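Local coordinates for proximal thread matrix protein 1 (Mytilus galloprovincialis, PDB 4CN9) that probably binds collagen in the matrix of the mussel byssus through its von Willebrand factor type A domains, and also holds zinc ions, at residues 257-262 with 299-304; 338-343 with 374-379. One frame throughout, in Å; residues are numbered along the deposited sequence.

After the first von Willebrand factor type A (vWA) domain, strand 253-260 opens the second, and interaction 1 closes its first beta-alpha-beta excursion by pairing 257-262 with 299-304. Only then does interaction 2 open: helix 338-349 leads through strand 362-369 to the loop 374-379, which returns to the start of that helix. The two closures therefore follow one another without nesting or crossing, both within the second vWA domain. They meet where V258 and V300 pack on the backbone of G341 and F302 packs on I338, while D304 O and N374 ND2 probably share a hydrogen bond. Together they tie strands 253-260 and 295-302 to helix 338-349 and the loop that leads into helix 379-388.

Interaction 1 of 2, residues 257-262 with 299-304; sequences FVFDAS and VVTFAD
The beta-alpha-beta unit of strand 253-260, helix 272-285 and strand 295-302 closes here, with F259 beside T301 and the F302 ring lying against the backbone of F259 and D260. Parallel pairing runs through four hydrogen bonds: V300 N to F257 O, F259 N to V300 O, F302 N to F259 O and A261 N to F302 O. The first is nearly straight (174° at the hydrogen), whereas F302 N approaches F259 O from above the carbonyl plane.

On the face turned to helix 272-285, F259 and T301 run alongside each other in the same direction. T301 CG2 sits over one face of the F259 ring, 3.7 Å from its centroid, in a CH-pi contact. V299 CG1 meets the same ring obliquely, 3.4 Å from F259 CE2. T301 OG1 bonds away to Q309, leaving the methyl for the ring.

These are two adjacent parallel strands of the Rossmann-like vWA sheet, 253-260 being flanked on its other side by 362-369. The other face, directed at helix 338-349, carries V258, V300, D260 and F302. With CG of F302 lodged between its own N and carbonyl carbon (chi1 56°), the ring swings across to the neighbouring strand. D260 CA stands over the ring face, 3.9 Å from the F302 centroid, and V258 O faces the ring edge 3.6 Å from F302 CE2. V258 CG1 touches F302 CE2 at 3.8 Å.

At the strand end and just beyond it, D260, S262 and S264 have the spacing of the DxSxS element of a MIDAS, though the zinc-bearing MIDAS lies in the other vWA domain. D260 OD1 accepts from S262 N at 2.8 Å in an Asx turn, while D260 OD2 takes D370 N, so that both carboxylate oxygens are held by backbone NH groups.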
ATOM      1  N   PHE A 257      18.343   3.773  -3.705  1.00 14.79           N
ATOM      2  CA  PHE A 257      18.563   2.506  -4.392  1.00 13.38           C
ATOM      3  C   PHE A 257      19.362   1.611  -3.468  1.00 15.37           C
ATOM      4  O   PHE A 257      20.433   1.986  -3.008  1.00 15.96           O
ATOM      5  CB  PHE A 257      19.361   2.688  -5.678  1.00 15.79           C
ATOM      6  CG  PHE A 257      18.634   3.455  -6.741  1.00 14.70           C
ATOM      7  CD1 PHE A 257      17.574   2.885  -7.408  1.00 19.42           C
ATOM      8  CD2 PHE A 257      19.034   4.735  -7.079  1.00 16.84           C
ATOM      9  CE1 PHE A 257      16.906   3.595  -8.395  1.00 20.33           C
ATOM     10  CE2 PHE A 257      18.380   5.450  -8.071  1.00 19.79           C
ATOM     11  CZ  PHE A 257      17.312   4.878  -8.727  1.00 15.76           C
ATOM     12  N   VAL A 258      18.832   0.434  -3.194  1.00 15.54           N
ATOM     13  CA  VAL A 258      19.519  -0.533  -2.363  1.00 14.28           C
ATOM     14  C   VAL A 258      19.722  -1.741  -3.247  1.00 14.87           C
ATOM     15  O   VAL A 258      18.771  -2.495  -3.503  1.00 14.84           O
ATOM     16  CB  VAL A 258      18.680  -0.908  -1.145  1.00 16.42           C
ATOM     17  CG1 VAL A 258      19.396  -1.953  -0.301  1.00 17.10           C
ATOM     18  CG2 VAL A 258      18.364   0.350  -0.317  1.00 15.02           C
ATOM     19  N   PHE A 259      20.932  -1.904  -3.765  1.00 14.48           N
ATOM     20  CA  PHE A 259      21.140  -2.942  -4.761  1.00 16.32           C
ATOM     21  C   PHE A 259      22.328  -3.888  -4.589  1.00 17.54           C
ATOM     22  O   PHE A 259      23.348  -3.571  -3.980  1.00 14.91           O
ATOM     23  CB  PHE A 259      21.122  -2.360  -6.167  1.00 18.45           C
ATOM     24  CG  PHE A 259      22.280  -1.493  -6.514  1.00 19.90           C
ATOM     25  CD1 PHE A 259      23.432  -2.037  -7.085  1.00 26.08           C
ATOM     26  CD2 PHE A 259      22.198  -0.111  -6.375  1.00 25.54           C
ATOM     27  CE1 PHE A 259      24.501  -1.222  -7.447  1.00 26.91           C
ATOM     28  CE2 PHE A 259      23.261   0.711  -6.739  1.00 24.98           C
ATOM     29  CZ  PHE A 259      24.415   0.157  -7.277  1.00 26.53           C
ATOM     30  N   ASP A 260      22.103  -5.070  -5.154  1.00 17.01           N
ATOM     31  CA  ASP A 260      22.983  -6.215  -5.148  1.00 18.50           C
ATOM     32  C   ASP A 260      24.274  -5.875  -5.878  1.00 20.21           C
ATOM     33  O   ASP A 260      24.247  -5.403  -7.016  1.00 20.53           O
ATOM     34  CB  ASP A 260      22.221  -7.336  -5.862  1.00 18.14           C
ATOM     35  CG  ASP A 260      22.943  -8.656  -5.887  1.00 21.27           C
ATOM     36  OD1 ASP A 260      24.130  -8.750  -5.504  1.00 20.81           O
ATOM     37  OD2 ASP A 260      22.274  -9.630  -6.318  1.00 22.18           O
ATOM     38  N   ALA A 261      25.401  -6.094  -5.205  1.00 17.00           N
ATOM     39  CA  ALA A 261      26.717  -5.879  -5.812  1.00 19.43           C
ATOM     40  C   ALA A 261      27.588  -7.128  -5.705  1.00 22.63           C
ATOM     41  O   ALA A 261      28.813  -7.049  -5.790  1.00 26.76           O
ATOM     42  CB  ALA A 261      27.417  -4.681  -5.176  1.00 22.17           C
ATOM     43  N   SER A 262      26.930  -8.270  -5.530  1.00 20.56           N
ATOM     44  CA  SER A 262      27.562  -9.587  -5.503  1.00 21.93           C
ATOM     45  C   SER A 262      28.251  -9.956  -6.818  1.00 25.69           C
ATOM     46  O   SER A 262      27.860  -9.507  -7.895  1.00 21.67           O
ATOM     47  CB  SER A 262      26.492 -10.649  -5.210  1.00 25.08           C
ATOM     48  OG  SER A 262      26.958 -11.948  -5.542  1.00 37.35           O
ATOM     49  N   VAL A 299      22.582   5.765  -2.694  1.00 14.68           N
ATOM     50  CA  VAL A 299      22.847   4.376  -3.060  1.00 16.59           C
ATOM     51  C   VAL A 299      23.485   3.598  -1.904  1.00 17.64           C
ATOM     52  O   VAL A 299      24.472   4.046  -1.286  1.00 17.20           O
ATOM     53  CB  VAL A 299      23.769   4.279  -4.296  1.00 14.63           C
ATOM     54  CG1 VAL A 299      24.373   2.876  -4.417  1.00 19.09           C
ATOM     55  CG2 VAL A 299      23.008   4.655  -5.555  1.00 19.42           C
ATOM     56  N   VAL A 300      22.899   2.431  -1.630  1.00 15.02           N
ATOM     57  CA  VAL A 300      23.461   1.426  -0.731  1.00 13.86           C
ATOM     58  C   VAL A 300      23.618   0.161  -1.556  1.00 16.43           C
ATOM     59  O   VAL A 300      22.726  -0.194  -2.307  1.00 18.02           O
ATOM     60  CB  VAL A 300      22.513   1.132   0.445  1.00 15.41           C
ATOM     61  CG1 VAL A 300      23.028  -0.015   1.314  1.00 16.12           C
ATOM     62  CG2 VAL A 300      22.323   2.376   1.298  1.00 15.29           C
ATOM     63  N   THR A 301      24.757  -0.502  -1.446  1.00 15.12           N
ATOM     64  CA  THR A 301      24.926  -1.790  -2.084  1.00 16.27           C
ATOM     65  C   THR A 301      25.133  -2.881  -1.039  1.00 18.07           C
ATOM     66  O   THR A 301      25.544  -2.600   0.103  1.00 16.71           O
ATOM     67  CB  THR A 301      26.102  -1.791  -3.074  1.00 18.07           C
ATOM     68  OG1 THR A 301      27.299  -1.420  -2.397  1.00 21.78           O
ATOM     69  CG2 THR A 301      25.853  -0.816  -4.199  1.00 18.83           C
ATOM     70  N   PHE A 302      24.843  -4.119  -1.431  1.00 15.78           N
ATOM     71  CA  PHE A 302      25.035  -5.260  -0.543  1.00 14.42           C
ATOM     72  C   PHE A 302      25.645  -6.457  -1.259  1.00 16.84           C
ATOM     73  O   PHE A 302      25.382  -6.697  -2.428  1.00 14.40           O
ATOM     74  CB  PHE A 302      23.743  -5.643   0.184  1.00 16.37           C
ATOM     75  CG  PHE A 302      22.577  -5.924  -0.723  1.00 17.32           C
ATOM     76  CD1 PHE A 302      22.363  -7.203  -1.218  1.00 17.24           C
ATOM     77  CD2 PHE A 302      21.679  -4.920  -1.056  1.00 14.79           C
ATOM     78  CE1 PHE A 302      21.290  -7.472  -2.048  1.00 17.59           C
ATOM     79  CE2 PHE A 302      20.598  -5.176  -1.883  1.00 14.83           C
ATOM     80  CZ  PHE A 302      20.405  -6.447  -2.388  1.00 17.26           C
ATOM     81  N   ALA A 303      26.525  -7.151  -0.546  1.00 16.37           N
ATOM     82  CA  ALA A 303      27.072  -8.422  -0.995  1.00 17.65           C
ATOM     83  C   ALA A 303      27.087  -9.274   0.262  1.00 18.07           C
ATOM     84  O   ALA A 303      26.028  -9.613   0.761  1.00 17.88           O
ATOM     85  CB  ALA A 303      28.445  -8.248  -1.598  1.00 19.13           C
ATOM     86  N   ASP A 304      28.245  -9.601   0.818  1.00 16.34           N
ATOM     87  CA  ASP A 304      28.218 -10.274   2.125  1.00 19.22           C
ATOM     88  C   ASP A 304      27.719  -9.333   3.218  1.00 19.03           C
ATOM     89  O   ASP A 304      27.090  -9.769   4.176  1.00 18.57           O
ATOM     90  CB  ASP A 304      29.586 -10.836   2.508  1.00 24.93           C
ATOM     91  CG  ASP A 304      30.677  -9.825   2.390  1.00 29.97           C
ATOM     92  OD1 ASP A 304      30.650  -9.007   1.431  1.00 36.89           O
ATOM     93  OD2 ASP A 304      31.553  -9.831   3.282  1.00 38.01           O
TER

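Interaction 2 of 2, residues 338-343 with 374-379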
ATOM      1  N   ILE A 338      20.586  -8.797   1.765  1.00 15.26           N
ATOM      2  CA  ILE A 338      19.424  -7.919   1.571  1.00 15.25           C
ATOM      3  C   ILE A 338      19.085  -7.242   2.885  1.00 18.37           C
ATOM      4  O   ILE A 338      18.814  -6.038   2.918  1.00 16.81           O
ATOM      5  CB  ILE A 338      18.208  -8.727   1.073  1.00 17.52           C
ATOM      6  CG1 ILE A 338      18.505  -9.381  -0.275  1.00 19.58           C
ATOM      7  CG2 ILE A 338      16.978  -7.862   0.929  1.00 18.62           C
ATOM      8  CD1 ILE A 338      17.506 -10.450  -0.653  1.00 20.04           C
ATOM      9  N   GLY A 339      19.116  -8.008   3.977  1.00 16.20           N
ATOM     10  CA  GLY A 339      18.847  -7.453   5.292  1.00 17.43           C
ATOM     11  C   GLY A 339      19.773  -6.321   5.697  1.00 13.59           C
ATOM     12  O   GLY A 339      19.338  -5.289   6.233  1.00 15.78           O
ATOM     13  N   ASP A 340      21.060  -6.509   5.458  1.00 15.80           N
ATOM     14  CA  ASP A 340      22.057  -5.483   5.791  1.00 16.65           C
ATOM     15  C   ASP A 340      21.847  -4.214   4.957  1.00 16.33           C
ATOM     16  O   ASP A 340      21.978  -3.094   5.468  1.00 16.77           O
ATOM     17  CB  ASP A 340      23.461  -6.024   5.549  1.00 15.33           C
ATOM     18  CG  ASP A 340      23.894  -7.022   6.601  1.00 23.60           C
ATOM     19  OD1 ASP A 340      23.240  -8.083   6.741  1.00 23.28           O
ATOM     20  OD2 ASP A 340      24.902  -6.734   7.287  1.00 28.37           O
ATOM     21  N   GLY A 341      21.531  -4.395   3.675  1.00 15.74           N
ATOM     22  CA  GLY A 341      21.221  -3.276   2.790  1.00 16.13           C
ATOM     23  C   GLY A 341      20.099  -2.401   3.327  1.00 15.21           C
ATOM     24  O   GLY A 341      20.197  -1.176   3.353  1.00 14.05           O
ATOM     25  N   LEU A 342      19.019  -3.042   3.749  1.00 14.04           N
ATOM     26  CA  LEU A 342      17.873  -2.335   4.314  1.00 16.65           C
ATOM     27  C   LEU A 342      18.216  -1.662   5.654  1.00 17.48           C
ATOM     28  O   LEU A 342      17.820  -0.514   5.887  1.00 16.11           O
ATOM     29  CB  LEU A 342      16.699  -3.295   4.487  1.00 17.41           C
ATOM     30  CG  LEU A 342      16.036  -3.780   3.190  1.00 20.50           C
ATOM     31  CD1 LEU A 342      15.084  -4.907   3.466  1.00 17.52           C
ATOM     32  CD2 LEU A 342      15.321  -2.637   2.461  1.00 20.51           C
ATOM     33  N   GLU A 343      18.933  -2.375   6.530  1.00 15.91           N
ATOM     34  CA  GLU A 343      19.412  -1.790   7.792  1.00 17.86           C
ATOM     35  C   GLU A 343      20.255  -0.533   7.540  1.00 15.22           C
ATOM     36  O   GLU A 343      20.083   0.502   8.188  1.00 18.29           O
ATOM     37  CB  GLU A 343      20.240  -2.809   8.599  1.00 17.71           C
ATOM     38  CG  GLU A 343      20.833  -2.235   9.897  1.00 22.24           C
ATOM     39  CD  GLU A 343      22.190  -2.859  10.295  1.00 34.08           C
ATOM     40  OE1 GLU A 343      22.990  -3.281   9.418  1.00 38.98           O
ATOM     41  OE2 GLU A 343      22.463  -2.921  11.505  1.00 29.90           O
ATOM     42  N   ASN A 374      21.346 -13.679   3.099  1.00 15.34           N
ATOM     43  CA  ASN A 374      22.373 -14.479   3.779  1.00 16.71           C
ATOM     44  C   ASN A 374      22.102 -14.661   5.261  1.00 17.10           C
ATOM     45  O   ASN A 374      22.802 -15.431   5.955  1.00 19.81           O
ATOM     46  CB  ASN A 374      23.786 -13.912   3.538  1.00 17.52           C
ATOM     47  CG  ASN A 374      24.013 -12.559   4.194  1.00 18.59           C
ATOM     48  OD1 ASN A 374      23.107 -11.954   4.785  1.00 17.58           O
ATOM     49  ND2 ASN A 374      25.247 -12.088   4.115  1.00 21.00           N
ATOM     50  N   GLY A 375      21.082 -13.962   5.747  1.00 19.15           N
ATOM     51  CA  GLY A 375      20.640 -14.092   7.123  1.00 18.40           C
ATOM     52  C   GLY A 375      21.367 -13.244   8.158  1.00 22.67           C
ATOM     53  O   GLY A 375      21.075 -13.347   9.360  1.00 23.97           O
ATOM     54  N   HIS A 376      22.296 -12.386   7.738  1.00 18.91           N
ATOM     55  CA  HIS A 376      23.005 -11.582   8.728  1.00 18.21           C
ATOM     56  C   HIS A 376      22.052 -10.609   9.443  1.00 20.65           C
ATOM     57  O   HIS A 376      22.153 -10.398  10.649  1.00 22.26           O
ATOM     58  CB  HIS A 376      24.185 -10.837   8.115  1.00 22.20           C
ATOM     59  CG  HIS A 376      24.939 -10.020   9.117  1.00 24.96           C
ATOM     60  ND1 HIS A 376      25.660 -10.587  10.149  1.00 27.79           N
ATOM     61  CD2 HIS A 376      25.055  -8.682   9.269  1.00 18.95           C
ATOM     62  CE1 HIS A 376      26.196  -9.627  10.885  1.00 19.28           C
ATOM     63  NE2 HIS A 376      25.841  -8.465  10.373  1.00 29.06           N
ATOM     64  N   LYS A 377      21.111 -10.050   8.689  1.00 19.14           N
ATOM     65  CA  LYS A 377      20.008  -9.271   9.229  1.00 20.41           C
ATOM     66  C   LYS A 377      18.707  -9.780   8.611  1.00 19.03           C
ATOM     67  O   LYS A 377      18.715 -10.370   7.544  1.00 18.67           O
ATOM     68  CB  LYS A 377      20.177  -7.784   8.914  1.00 20.88           C
ATOM     69  CG  LYS A 377      21.339  -7.103   9.615  1.00 23.42           C
ATOM     70  CD  LYS A 377      21.053  -6.858  11.088  1.00 26.26           C
ATOM     71  CE  LYS A 377      22.293  -6.310  11.782  1.00 31.08           C
ATOM     72  NZ  LYS A 377      22.127  -6.228  13.231  1.00 33.93           N
ATOM     73  N   SER A 378      17.585  -9.543   9.282  1.00 19.36           N
ATOM     74  CA  SER A 378      16.304 -10.048   8.815  1.00 22.29           C
ATOM     75  C   SER A 378      15.631  -9.035   7.866  1.00 21.11           C
ATOM     76  O   SER A 378      15.318  -7.908   8.268  1.00 20.96           O
ATOM     77  CB  SER A 378      15.389 -10.299  10.001  1.00 21.71           C
ATOM     78  OG  SER A 378      14.052 -10.329   9.565  1.00 22.85           O
ATOM     79  N   PRO A 379      15.398  -9.432   6.615  1.00 19.66           N
ATOM     80  CA  PRO A 379      14.731  -8.490   5.697  1.00 21.35           C
ATOM     81  C   PRO A 379      13.327  -8.106   6.188  1.00 21.95           C
ATOM     82  O   PRO A 379      12.916  -6.939   6.047  1.00 19.15           O
ATOM     83  CB  PRO A 379      14.649  -9.268   4.384  1.00 20.58           C
ATOM     84  CG  PRO A 379      15.713 -10.337   4.496  1.00 20.11           C
ATOM     85  CD  PRO A 379      15.764 -10.695   5.955  1.00 18.71           C
TER
HETATM   86  O   HOH W   1      21.506  -9.708   5.619  1.00 17.29           O
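K377 lies along the first turns of helix 338-349, touching G339, D340 and E343 in succession. Its CB rests on the helix backbone, 3.6 Å from G339 C; because G339 has no side chain, the K377 carbonyl can also lie close by, with O 3.7 Å from G339 CA. CG anti to the carbonyl carbon (chi1 -68°) and a bend at chi2 (-75°) turn the chain along the helix. K377 CG passes D340 OD1 at 3.6 Å, the two side chains crossing at about a right angle. Beyond CD, the methylene CE lies 3.4 Å from E343 OE2, and NZ ends 3.7 Å from the same OE2, a long salt bridge. The carboxylate thus meets the aliphatic end of the lysine at least as closely as its ammonium group.

No direct hydrogen bond joins the two segments; a water bridges them instead. It contacts D340 OD1 at 2.6 Å and N374 OD1 at 2.9 Å by hydrogen bonds, and accepts one from K377 N. N374 OD1 also receives H376 N, in an Asx turn at the start of the loop, while N374 ND2 reaches D304 O and Q335. The carboxylate of D340 is in this way linked through one water to the N374 side chain and to the backbone NH of K377.

Further on, P379 presents its ring to the helix start, with CB 4.4 Å from I338 CG2 and near L342 CD1. S378 is the N-cap of the next helix, its OG accepting from H381 N. The loop lies against the start of helix 338-349 and runs on into helix 379-388, with I338 and L342 running down to L367 of strand 362-369 and I410 of helix 404-410 covering L342 and P379.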